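Local coordinates for protein TRAP-type transporter, periplasmic component (PDB 4P8B) that binds (2S)-2-acetolactate as the periplasmic solute-binding component of a TRAP transporter and probably delivers it to the membrane partners for uptake, at residues 36-39 with 44-47; 39-44 with 48-53; 244-249 with 266-271; 72-77 with 89-94; 96-101 with 106-111. One frame throughout, in Å; residues are numbered along the deposited sequence. Where two conformers were deposited one is given.

Contact 1 (36-39 with 44-47). With X2X ((2S)-2-hydroxy-2-methyl-3-oxobutanoic acid), chain D.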
# COMPACT_ATOMS: atom_id res chain seq x y z
N SER A 36 14.54 -3.76 -2.17
CA SER A 36 14.07 -2.70 -1.31
C SER A 36 12.68 -3.02 -0.75
O SER A 36 11.80 -3.49 -1.50
CB SER A 36 14.02 -1.39 -2.09
OG SER A 36 13.65 -0.34 -1.21
N LEU A 37 12.47 -2.74 0.54
CA LEU A 37 11.18 -2.89 1.22
C LEU A 37 11.03 -1.73 2.19
O LEU A 37 11.97 -1.49 2.96
CB LEU A 37 11.16 -4.16 2.06
CG LEU A 37 11.36 -5.47 1.31
CD1 LEU A 37 11.62 -6.60 2.29
CD2 LEU A 37 10.19 -5.78 0.40
N VAL A 38 9.87 -1.09 2.24
CA VAL A 38 9.64 -0.12 3.31
C VAL A 38 9.51 -0.86 4.64
O VAL A 38 10.14 -0.47 5.61
CB VAL A 38 8.37 0.71 3.08
CG1 VAL A 38 8.09 1.61 4.26
CG2 VAL A 38 8.51 1.55 1.85
N LEU A 39 8.73 -1.93 4.66
CA LEU A 39 8.46 -2.71 5.88
C LEU A 39 9.20 -4.04 5.87
O LEU A 39 9.23 -4.73 4.84
CB LEU A 39 6.96 -2.98 5.98
CG LEU A 39 6.07 -1.73 6.06
CD1 LEU A 39 4.60 -2.15 6.24
CD2 LEU A 39 6.52 -0.82 7.19
N PRO A 44 3.32 -8.24 7.04
CA PRO A 44 3.05 -9.09 5.88
C PRO A 44 3.84 -8.68 4.63
O PRO A 44 4.40 -9.53 3.96
CB PRO A 44 1.55 -8.93 5.68
CG PRO A 44 1.05 -8.71 7.08
CD PRO A 44 2.07 -7.84 7.71
N TRP A 45 3.94 -7.38 4.39
CA TRP A 45 4.68 -6.85 3.23
C TRP A 45 6.11 -7.41 3.21
O TRP A 45 6.56 -8.00 2.21
CB TRP A 45 4.67 -5.34 3.33
CG TRP A 45 5.43 -4.52 2.36
CD1 TRP A 45 6.45 -4.89 1.52
CD2 TRP A 45 5.22 -3.13 2.15
NE1 TRP A 45 6.88 -3.79 0.82
CE2 TRP A 45 6.13 -2.70 1.18
CE3 TRP A 45 4.33 -2.20 2.71
CZ2 TRP A 45 6.19 -1.38 0.76
CZ3 TRP A 45 4.37 -0.92 2.28
CH2 TRP A 45 5.32 -0.50 1.32
N GLY A 46 6.82 -7.28 4.32
CA GLY A 46 8.19 -7.75 4.37
C GLY A 46 8.30 -9.27 4.33
O GLY A 46 9.25 -9.82 3.75
N LYS A 47 7.35 -9.97 4.93
CA LYS A 47 7.32 -11.41 4.84
C LYS A 47 7.20 -11.88 3.38
O LYS A 47 7.81 -12.87 2.98
CB LYS A 47 6.21 -11.99 5.71
CG LYS A 47 6.46 -11.77 7.17
CD LYS A 47 5.34 -12.37 7.99
CE LYS A 47 5.46 -12.03 9.47
NZ LYS A 47 6.72 -12.56 10.05
OAD X2X D . 4.20 4.70 4.88
CAH X2X D . 3.22 3.91 5.08
OAE X2X D . 2.21 4.29 5.74
CAI X2X D . 3.24 2.53 4.52
CAB X2X D . 4.29 1.73 5.26
OAF X2X D . 1.96 1.97 4.53
CAG X2X D . 3.61 2.69 3.08
OAC X2X D . 4.77 2.51 2.72
CAA X2X D . 2.58 3.11 2.09
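Trp45, in the first turn of helix 44-59, meets three consecutive residues of the loop that leaves strand 33-36, and its indole contributes the largest share of the buried surface. Leu39 buries the next largest area. Its side chain crosses the indole at about a right angle, with CB 3.9 Å above the ring plane of Trp45 and offset toward the rim, while CD1 comes within 3.5 Å of Trp45 CE3. With CG anti to the backbone N (chi1 175°), Trp45 sends its six-membered ring in under the loop toward the ligand. There Val38 CB lies 3.7 Å from Trp45 CH2. At the other end of the indole, Leu37 CD2 sits 3.9 Å from Trp45 NE1, whose N-H is hydrogen-bonded to Val95 O, which helps to hold the indole in this orientation. Gly46 lets the helix draw up to the loop, its CA only 3.2 Å from Leu39 O. The acetolactate ketone oxygen OAC lies at the indole edge, 3.4 Å from Trp45 CH2, and the ligand methyl CAB is 3.9 Å from Leu39 CD2. Val38, Leu39 and Trp45 thus form an apolar wall of the substrate pocket, built where a strand-to-helix loop folds over the start of its helix, in this family 7 solute-binding protein.

Contact 2 (39-44 with 48-53)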
# COMPACT_ATOMS: atom_id res chain seq x y z
N LEU A 39 8.73 -1.93 4.66
CA LEU A 39 8.46 -2.71 5.88
C LEU A 39 9.20 -4.04 5.87
O LEU A 39 9.23 -4.73 4.84
CB LEU A 39 6.96 -2.98 5.98
CG LEU A 39 6.07 -1.73 6.06
CD1 LEU A 39 4.60 -2.15 6.24
CD2 LEU A 39 6.52 -0.82 7.19
N GLY A 40 9.79 -4.37 7.00
CA GLY A 40 10.52 -5.60 7.16
C GLY A 40 9.63 -6.76 7.52
O GLY A 40 8.40 -6.65 7.54
N PRO A 41 10.24 -7.91 7.82
CA PRO A 41 9.54 -9.18 8.02
C PRO A 41 8.59 -9.25 9.24
O PRO A 41 7.92 -10.26 9.40
CB PRO A 41 10.68 -10.18 8.21
CG PRO A 41 11.87 -9.53 7.57
CD PRO A 41 11.70 -8.07 7.76
N ALA A 42 8.55 -8.24 10.09
CA ALA A 42 7.52 -8.20 11.13
C ALA A 42 6.15 -8.00 10.49
O ALA A 42 5.12 -8.25 11.14
CB ALA A 42 7.80 -7.08 12.10
N PHE A 43 6.11 -7.48 9.25
CA PHE A 43 4.87 -7.11 8.57
C PHE A 43 4.59 -8.06 7.42
O PHE A 43 5.53 -8.58 6.84
CB PHE A 43 5.02 -5.70 8.00
CG PHE A 43 5.28 -4.66 9.03
CD1 PHE A 43 6.56 -4.39 9.50
CD2 PHE A 43 4.22 -3.96 9.57
CE1 PHE A 43 6.77 -3.42 10.47
CE2 PHE A 43 4.43 -3.00 10.53
CZ PHE A 43 5.70 -2.74 10.99
N PRO A 44 3.32 -8.24 7.04
CA PRO A 44 3.05 -9.09 5.88
C PRO A 44 3.84 -8.68 4.63
O PRO A 44 4.40 -9.53 3.96
CB PRO A 44 1.55 -8.93 5.68
CG PRO A 44 1.05 -8.71 7.08
CD PRO A 44 2.07 -7.84 7.71
N GLY A 48 6.43 -11.14 2.58
CA GLY A 48 6.31 -11.46 1.18
C GLY A 48 7.64 -11.32 0.46
O GLY A 48 8.00 -12.12 -0.42
N GLY A 49 8.36 -10.27 0.81
CA GLY A 49 9.67 -10.06 0.22
C GLY A 49 10.64 -11.18 0.57
O GLY A 49 11.41 -11.66 -0.28
N GLU A 50 10.62 -11.59 1.84
CA GLU A 50 11.47 -12.67 2.34
C GLU A 50 11.14 -13.97 1.62
O GLU A 50 12.04 -14.70 1.22
CB GLU A 50 11.21 -12.81 3.83
CG GLU A 50 12.10 -13.73 4.63
CD GLU A 50 11.80 -13.56 6.13
OE1 GLU A 50 10.79 -14.12 6.60
OE2 GLU A 50 12.55 -12.84 6.82
N ILE A 51 9.86 -14.27 1.47
CA ILE A 51 9.44 -15.50 0.79
C ILE A 51 9.93 -15.48 -0.65
O ILE A 51 10.44 -16.48 -1.16
CB ILE A 51 7.91 -15.68 0.83
CG1 ILE A 51 7.46 -15.93 2.28
CG2 ILE A 51 7.44 -16.81 -0.09
CD1 ILE A 51 5.95 -15.78 2.52
N TRP A 52 9.80 -14.34 -1.31
CA TRP A 52 10.25 -14.22 -2.69
C TRP A 52 11.74 -14.52 -2.77
O TRP A 52 12.19 -15.31 -3.60
CB TRP A 52 9.97 -12.81 -3.20
CG TRP A 52 10.23 -12.60 -4.66
CD1 TRP A 52 10.34 -13.55 -5.64
CD2 TRP A 52 10.42 -11.34 -5.30
NE1 TRP A 52 10.58 -12.95 -6.86
CE2 TRP A 52 10.64 -11.59 -6.67
CE3 TRP A 52 10.42 -10.02 -4.85
CZ2 TRP A 52 10.84 -10.57 -7.59
CZ3 TRP A 52 10.62 -9.01 -5.76
CH2 TRP A 52 10.82 -9.28 -7.12
N ALA A 53 12.52 -13.87 -1.91
CA ALA A 53 13.96 -14.04 -1.92
C ALA A 53 14.35 -15.49 -1.67
O ALA A 53 15.21 -16.04 -2.37
CB ALA A 53 14.59 -13.13 -0.89
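Pro44 O accepts a hydrogen bond from Gly48 N at 2.9 Å, the one hydrogen bond between segments 39-44 and 48-53. It is the i to i+4 bond of the first turn of helix 44-59. Phe43 holds the N-cap position just before it. The preceding loop is closed by a backbone bond of its own, Phe43 N to Gly40 O at 3.0 Å, which completes a type I beta turn over Gly40 to Phe43.

Van der Waals contact supplies the rest. The pyrrolidine ring of Pro41 meets the side chain of Glu50 at about a right angle, and the carboxylate oxygen OE2 of Glu50 lies 3.5 Å from both CB and CG of Pro41. Glu50 reaches the turn because its CG is anti to the backbone N (chi1 -171°) and the chain stays extended beyond CG.

Within the loop, Leu39 CD2 sits over the centre of one face of the Phe43 ring, 4.1 Å above its plane, and Gly40 O lies at the ring edge, in plane. The one hydrogen bond across the segments thus belongs to the helix's own first turn, while the beta turn before it touches the helix through Pro41 on Glu50, and Lys47 NZ of the intervening helical turn bonds to the carbonyl of Pro41. The Glu50 carboxylate oxygen rests by van der Waals contact against the proline ring carbons, with no ion pair or hydrogen bond between them.

Contact 3 (244-249 with 266-271); sequences LIFVVN and QAAVDA
The ring of Phe246 has Ala268 O over the centre of one face, 4.1 Å above the plane, so a helix carbonyl rather than another side chain meets this face from segment 266-271. The methyl of Ala271 approaches the same ring obliquely, its CB 3.8 Å from Phe246 CE2. Trp52 of helix 44-59 adds an edge-to-face ring contact with Phe246. Nearer the backbone, Ala268 CB touches Phe246 CB at 4.0 Å and lies 4.1 Å from Phe246 CD2. The benzyl group reaches along the helix from Ala268 to Ala271 because its CG stands anti to the carbonyl carbon (chi1 -68°). Two methyls three residues apart, nearly one helical turn, therefore receive one aromatic side chain, and their small size allows the strand to approach to 6.4 Å between the CA atoms of Phe246 and Ala268. Farther round the helix, Gln266 NE2 donates to Asp270 OD1 at 2.9 Å, meeting the carboxylate from above its plane, while Asp270 OD2 forms a salt bridge with Arg59. Strand 241-249 runs antiparallel between strands 93-97 and 144-154 of the five-stranded sheet; helix 258-279 packs on it through Phe246 and also touches helix 44-59, where Trp52 lies against Ala267 and Ala268.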
# COMPACT_ATOMS: atom_id res chain seq x y z
N LEU A 244 0.44 -4.10 -3.27
CA LEU A 244 1.87 -4.11 -3.47
C LEU A 244 2.18 -4.66 -4.84
O LEU A 244 1.40 -5.44 -5.37
CB LEU A 244 2.57 -4.97 -2.41
CG LEU A 244 2.29 -4.65 -0.95
CD1 LEU A 244 2.93 -5.68 -0.04
CD2 LEU A 244 2.72 -3.24 -0.60
N ILE A 245 3.33 -4.28 -5.39
CA ILE A 245 3.81 -4.84 -6.65
C ILE A 245 5.24 -5.31 -6.47
O ILE A 245 6.09 -4.60 -5.91
CB ILE A 245 3.72 -3.82 -7.80
CG1 ILE A 245 2.30 -3.24 -7.89
CG2 ILE A 245 4.12 -4.47 -9.12
CD1 ILE A 245 2.15 -2.15 -8.95
N PHE A 246 5.48 -6.52 -6.96
CA PHE A 246 6.79 -7.16 -7.00
C PHE A 246 7.44 -6.76 -8.33
O PHE A 246 6.86 -7.04 -9.40
CB PHE A 246 6.63 -8.70 -6.94
CG PHE A 246 6.12 -9.24 -5.63
CD1 PHE A 246 4.83 -9.01 -5.22
CD2 PHE A 246 6.94 -10.02 -4.83
CE1 PHE A 246 4.38 -9.51 -4.04
CE2 PHE A 246 6.49 -10.53 -3.64
CZ PHE A 246 5.22 -10.28 -3.24
N VAL A 247 8.61 -6.14 -8.30
CA VAL A 247 9.23 -5.62 -9.52
C VAL A 247 10.73 -5.85 -9.54
O VAL A 247 11.37 -6.02 -8.51
CB VAL A 247 9.01 -4.10 -9.69
CG1 VAL A 247 7.54 -3.75 -9.72
CG2 VAL A 247 9.73 -3.32 -8.59
N VAL A 248 11.28 -5.85 -10.75
CA VAL A 248 12.72 -5.97 -10.96
C VAL A 248 13.14 -4.86 -11.91
O VAL A 248 12.44 -4.57 -12.88
CB VAL A 248 13.07 -7.34 -11.57
CG1 VAL A 248 14.59 -7.47 -11.80
CG2 VAL A 248 12.60 -8.45 -10.70
N ASN A 249 14.28 -4.24 -11.65
CA ASN A 249 14.87 -3.31 -12.60
C ASN A 249 15.07 -3.97 -13.99
O ASN A 249 15.41 -5.12 -14.05
CB ASN A 249 16.20 -2.79 -12.04
CG ASN A 249 17.06 -2.10 -13.10
OD1 ASN A 249 17.78 -2.76 -13.87
ND2 ASN A 249 16.98 -0.78 -13.17
N GLN A 266 7.80 -16.64 -11.37
CA GLN A 266 6.90 -17.56 -10.67
C GLN A 266 7.08 -17.47 -9.15
O GLN A 266 6.13 -17.63 -8.38
CB GLN A 266 7.11 -19.00 -11.15
CG GLN A 266 6.13 -19.98 -10.53
CD GLN A 266 4.69 -19.67 -10.91
OE1 GLN A 266 4.37 -19.49 -12.08
NE2 GLN A 266 3.81 -19.61 -9.91
N ALA A 267 8.30 -17.21 -8.71
CA ALA A 267 8.56 -17.05 -7.29
C ALA A 267 7.83 -15.82 -6.74
O ALA A 267 7.28 -15.86 -5.64
CB ALA A 267 10.05 -16.96 -7.02
N ALA A 268 7.80 -14.74 -7.53
CA ALA A 268 7.04 -13.54 -7.16
C ALA A 268 5.54 -13.84 -7.09
O ALA A 268 4.85 -13.39 -6.18
CB ALA A 268 7.31 -12.42 -8.13
N VAL A 269 5.03 -14.59 -8.06
CA VAL A 269 3.61 -14.97 -8.07
C VAL A 269 3.25 -15.78 -6.83
O VAL A 269 2.25 -15.51 -6.16
CB VAL A 269 3.28 -15.74 -9.36
CG1 VAL A 269 1.90 -16.42 -9.28
CG2 VAL A 269 3.37 -14.78 -10.54
N ASP A 270 4.09 -16.77 -6.49
CA ASP A 270 3.89 -17.60 -5.31
C ASP A 270 3.97 -16.78 -4.02
O ASP A 270 3.14 -16.91 -3.12
CB ASP A 270 4.91 -18.74 -5.25
CG ASP A 270 4.73 -19.75 -6.36
OD1 ASP A 270 3.67 -19.72 -7.01
OD2 ASP A 270 5.65 -20.58 -6.57
N ALA A 271 4.98 -15.92 -3.95
CA ALA A 271 5.14 -15.06 -2.78
C ALA A 271 3.96 -14.10 -2.62
O ALA A 271 3.50 -13.85 -1.50
CB ALA A 271 6.41 -14.29 -2.88

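Contact 4 (72-77 with 89-94); sequences TSLVAG and GVIDMA
Two ends of a strand-helix-strand unit meet here: the turn that follows strand 66-69 and the link from helix 82-88 into strand 93-97. Leu74 and Ile91 bury the most surface, their side chains crossing at an oblique angle. Leu74 CB lies 3.8 Å from Ile91 CG1, and the CD1 branch of Leu74 reaches the same methylene at 3.9 Å. Ile91 turns CG1 anti to its carbonyl carbon (chi1 -64°), which brings the longer branch to Leu74 and leads CD1 on to Val75, where it stands 4.3 Å from Val75 CG1. Both parallel strands belong to the five-stranded sheet, with strand 33-36 lying between them, and helix 82-88 makes the connection, so the unit is a beta-alpha-beta crossover; its helix borders the contact where Ala85 touches both Val75 and Ile91. Toward the outside, Val90 CG1 approaches the carbonyl oxygen of Leu74 at 3.9 Å. The turn itself is held by Thr72 O, which accepts from Val75 N at 3.1 Å and from Gly77 N at 2.9 Å, the two donors arriving from opposite faces of the carbonyl plane. Past the contact, Asp92 OD2 accepts a hydrogen bond from the backbone N of Lys34.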
# COMPACT_ATOMS: atom_id res chain seq x y z
N THR A 72 13.48 1.03 3.60
CA THR A 72 13.83 1.81 2.42
C THR A 72 15.20 2.47 2.58
O THR A 72 15.45 3.55 2.08
CB THR A 72 12.73 2.85 1.99
OG1 THR A 72 11.68 2.94 2.95
CG2 THR A 72 12.08 2.42 0.71
N SER A 73 16.12 1.76 3.21
CA SER A 73 17.45 2.31 3.45
C SER A 73 18.20 2.63 2.16
O SER A 73 19.05 3.52 2.16
CB SER A 73 18.32 1.37 4.29
OG SER A 73 18.65 0.20 3.54
N LEU A 74 17.89 1.94 1.06
CA LEU A 74 18.61 2.19 -0.17
C LEU A 74 18.34 3.59 -0.73
O LEU A 74 19.10 4.08 -1.56
CB LEU A 74 18.28 1.11 -1.21
CG LEU A 74 18.88 -0.26 -0.86
CD1 LEU A 74 18.30 -1.38 -1.72
CD2 LEU A 74 20.37 -0.22 -1.03
N VAL A 75 17.24 4.21 -0.30
CA VAL A 75 16.97 5.63 -0.59
C VAL A 75 16.90 6.47 0.70
O VAL A 75 16.17 7.45 0.78
CB VAL A 75 15.68 5.83 -1.46
CG1 VAL A 75 15.95 5.35 -2.87
CG2 VAL A 75 14.49 5.09 -0.86
N ALA A 76 17.65 6.08 1.72
CA ALA A 76 17.73 6.83 2.98
C ALA A 76 16.36 7.10 3.59
O ALA A 76 16.11 8.16 4.17
CB ALA A 76 18.52 8.13 2.76
N GLY A 77 15.48 6.11 3.48
CA GLY A 77 14.14 6.19 4.03
C GLY A 77 13.12 6.96 3.22
O GLY A 77 11.95 7.01 3.60
N GLY A 89 18.45 1.77 -11.17
CA GLY A 89 19.28 0.62 -10.85
C GLY A 89 20.06 0.71 -9.54
O GLY A 89 20.88 -0.16 -9.23
N VAL A 90 19.82 1.76 -8.76
CA VAL A 90 20.33 1.80 -7.40
C VAL A 90 19.72 0.64 -6.61
O VAL A 90 20.36 0.01 -5.78
CB VAL A 90 19.99 3.14 -6.74
CG1 VAL A 90 20.19 3.09 -5.22
CG2 VAL A 90 20.81 4.25 -7.37
N ILE A 91 18.45 0.35 -6.89
CA ILE A 91 17.75 -0.80 -6.33
C ILE A 91 17.53 -1.83 -7.43
O ILE A 91 17.07 -1.48 -8.52
CB ILE A 91 16.38 -0.37 -5.75
CG1 ILE A 91 16.58 0.60 -4.59
CG2 ILE A 91 15.58 -1.58 -5.29
CD1 ILE A 91 15.32 1.30 -4.17
N ASP A 92 17.82 -3.09 -7.15
CA ASP A 92 17.72 -4.14 -8.18
C ASP A 92 16.30 -4.65 -8.32
O ASP A 92 15.85 -4.97 -9.43
CB ASP A 92 18.63 -5.31 -7.82
CG ASP A 92 20.12 -4.95 -7.80
OD1 ASP A 92 20.58 -4.11 -8.60
OD2 ASP A 92 20.81 -5.52 -6.95
N MSE A 93 15.61 -4.76 -7.19
CA MSE A 93 14.26 -5.30 -7.17
C MSE A 93 13.55 -4.78 -5.93
O MSE A 93 14.18 -4.25 -5.02
CB MSE A 93 14.23 -6.83 -7.22
CG MSE A 93 14.92 -7.58 -6.08
SE MSE A 93 15.78 -9.30 -6.70
CE MSE A 93 14.17 -10.26 -7.12
N ALA A 94 12.23 -4.90 -5.88
CA ALA A 94 11.49 -4.38 -4.74
C ALA A 94 10.12 -4.99 -4.64
O ALA A 94 9.58 -5.50 -5.62
CB ALA A 94 11.37 -2.87 -4.87

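Contact 5 (96-101 with 106-111). With X2X ((2S)-2-hydroxy-2-methyl-3-oxobutanoic acid), chain D.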
# COMPACT_ATOMS: atom_id res chain seq x y z
N GLY A 96 6.92 -3.00 -3.57
CA GLY A 96 6.53 -1.64 -3.26
C GLY A 96 5.05 -1.44 -3.14
O GLY A 96 4.25 -2.17 -3.70
N SER A 97 4.67 -0.41 -2.39
CA SER A 97 3.30 0.05 -2.35
C SER A 97 3.03 1.00 -3.50
O SER A 97 3.83 1.89 -3.81
CB SER A 97 3.01 0.79 -1.04
OG SER A 97 1.75 1.46 -1.15
N THR A 98 1.85 0.86 -4.09
CA THR A 98 1.42 1.77 -5.14
C THR A 98 1.42 3.24 -4.69
O THR A 98 1.61 4.13 -5.52
CB THR A 98 0.05 1.37 -5.69
OG1 THR A 98 -0.91 1.35 -4.63
CG2 THR A 98 0.11 -0.02 -6.34
N ILE A 99 1.21 3.49 -3.39
CA ILE A 99 1.21 4.85 -2.91
C ILE A 99 2.59 5.50 -3.11
O ILE A 99 2.71 6.64 -3.55
CB ILE A 99 0.82 4.89 -1.42
CG1 ILE A 99 -0.65 4.54 -1.26
CG2 ILE A 99 1.09 6.30 -0.86
CD1 ILE A 99 -1.08 4.37 0.18
N ASN A 100 3.64 4.75 -2.82
CA ASN A 100 4.98 5.32 -2.80
C ASN A 100 5.51 5.63 -4.18
O ASN A 100 6.35 6.51 -4.33
CB ASN A 100 5.93 4.38 -2.08
CG ASN A 100 5.61 4.27 -0.61
OD1 ASN A 100 5.03 5.18 -0.00
ND2 ASN A 100 5.89 3.11 -0.04
N TRP A 101 4.99 4.93 -5.18
CA TRP A 101 5.43 5.11 -6.56
C TRP A 101 4.50 6.04 -7.36
O TRP A 101 4.78 6.38 -8.51
CB TRP A 101 5.53 3.77 -7.28
CG TRP A 101 6.48 2.78 -6.69
CD1 TRP A 101 7.45 2.99 -5.72
CD2 TRP A 101 6.54 1.39 -7.02
NE1 TRP A 101 8.09 1.80 -5.45
CE2 TRP A 101 7.56 0.81 -6.24
CE3 TRP A 101 5.84 0.59 -7.92
CZ2 TRP A 101 7.87 -0.54 -6.32
CZ3 TRP A 101 6.15 -0.74 -8.01
CH2 TRP A 101 7.16 -1.30 -7.21
N ARG A 106 1.63 8.14 -12.43
CA ARG A 106 0.34 8.74 -12.05
C ARG A 106 -0.80 7.73 -11.98
O ARG A 106 -1.73 7.90 -11.21
CB ARG A 106 -0.05 9.87 -12.99
CG ARG A 106 -0.58 9.37 -14.33
CD ARG A 106 -0.97 10.51 -15.25
NE ARG A 106 0.19 11.11 -15.87
CZ ARG A 106 0.91 10.52 -16.83
NH1 ARG A 106 0.60 9.30 -17.24
NH2 ARG A 106 1.95 11.14 -17.36
N GLU A 107 -0.74 6.68 -12.80
CA GLU A 107 -1.82 5.70 -12.83
C GLU A 107 -1.97 4.96 -11.51
O GLU A 107 -3.05 4.46 -11.20
CB GLU A 107 -1.59 4.69 -13.96
CG GLU A 107 -1.68 5.24 -15.36
CD GLU A 107 -0.43 5.98 -15.84
OE1 GLU A 107 0.63 5.99 -15.16
OE2 GLU A 107 -0.52 6.59 -16.92
N LEU A 108 -0.90 4.90 -10.71
CA LEU A 108 -0.98 4.20 -9.45
C LEU A 108 -1.85 4.95 -8.43
O LEU A 108 -2.26 4.35 -7.44
CB LEU A 108 0.42 3.91 -8.88
CG LEU A 108 1.28 2.99 -9.73
CD1 LEU A 108 2.63 2.85 -9.08
CD2 LEU A 108 0.63 1.63 -9.90
N ASN A 109 -2.16 6.22 -8.70
CA ASN A 109 -3.13 6.94 -7.88
C ASN A 109 -4.54 6.32 -7.93
O ASN A 109 -5.36 6.61 -7.09
CB ASN A 109 -3.22 8.41 -8.29
CG ASN A 109 -2.03 9.22 -7.87
OD1 ASN A 109 -1.79 9.43 -6.69
ND2 ASN A 109 -1.29 9.73 -8.85
N LEU A 110 -4.80 5.46 -8.91
CA LEU A 110 -6.10 4.83 -9.03
C LEU A 110 -6.51 4.15 -7.72
O LEU A 110 -7.66 4.26 -7.29
CB LEU A 110 -6.08 3.82 -10.17
CG LEU A 110 -7.41 3.20 -10.58
CD1 LEU A 110 -7.45 2.94 -12.07
CD2 LEU A 110 -7.65 1.91 -9.83
N PHE A 111 -5.57 3.48 -7.06
CA PHE A 111 -5.87 2.78 -5.84
C PHE A 111 -6.07 3.71 -4.64
O PHE A 111 -6.58 3.28 -3.57
CB PHE A 111 -4.79 1.73 -5.52
CG PHE A 111 -4.64 0.69 -6.59
CD1 PHE A 111 -5.61 -0.30 -6.75
CD2 PHE A 111 -3.56 0.70 -7.46
CE1 PHE A 111 -5.49 -1.25 -7.74
CE2 PHE A 111 -3.45 -0.26 -8.46
CZ PHE A 111 -4.41 -1.22 -8.58
OAD X2X D . 4.20 4.70 4.88
CAH X2X D . 3.22 3.91 5.08
OAE X2X D . 2.21 4.29 5.74
CAI X2X D . 3.24 2.53 4.52
CAB X2X D . 4.29 1.73 5.26
OAF X2X D . 1.96 1.97 4.53
CAG X2X D . 3.61 2.69 3.08
OAC X2X D . 4.77 2.51 2.72
CAA X2X D . 2.58 3.11 2.09
O HOH W 1 -1.88 3.90 -4.70
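Behind the ligand-binding end of strand 93-97, the short, weakly bonded helical turn 98-101 packs on the 3-10 segment 106-111, with the acetolactate pocket beyond it. Leu108 and Thr98 bury the most surface. Leu108 CB lies 3.6 Å from Thr98 O, and its CD2 branch meets the methyl CG2 of Thr98 at 4.0 Å. The other branch, CD1, reaches Trp101 CB at 3.5 Å and lies at the edge of the indole, near its plane. Trp101 NE1 bonds outside the pair, to Glu82. Thr98 CG2 also touches Phe111 CD2 at 3.9 Å, the two side chains crossing at about a right angle.

With the hydroxyl placed between its backbone N and carbonyl carbon (chi1 58°), Thr98 OG1 lies 2.7 Å from a water O, and that water donates to Leu108 O. The bridge satisfies a buried carbonyl and ties the segments together where no direct hydrogen bond joins them.

Ser97 holds the N-cap position: its OG accepts from Ile99 N and also bonds to Asp242. On the pocket side, Asn100 ND2 gives the ligand ketone oxygen OAC a nearly straight bond of 3.0 Å (169°). Asn100 OD1 in turn takes a hydrogen bond from Gln79 NE2, so the carboxamide is held at both polar ends and its orientation is fixed. Arg155, Arg176, Gln79 and Asn216 complete the polar grip on the ligand. A short helical turn at a strand end, with its outer face packed and its inner face presenting an amide to the solute, forms one wall of this TRAP binding site.

Contacts 1 and 2 come first along the chain, with centres about 5 Å apart; they share Leu39, Pro44 and helix 44-59. Contacts 4 and 5 follow, on opposite ends of strand 93-97 and about 17 Å apart between centres. Contact 3 comes last and joins them through strand 241-249, the antiparallel neighbour of 93-97: Val247 pairs with Ala94 of contact 4, Ile245 with Gly96 of contact 5. Trp52, from contact 2, packs against both Phe246 and Met93. Contacts 1 and 5 both line the ligand, and Leu39, shared by contacts 1 and 2, touches it too; Val38 and Trp45 also meet Asn100 there, so one sheet connects the pocket walls to the helices packed behind them.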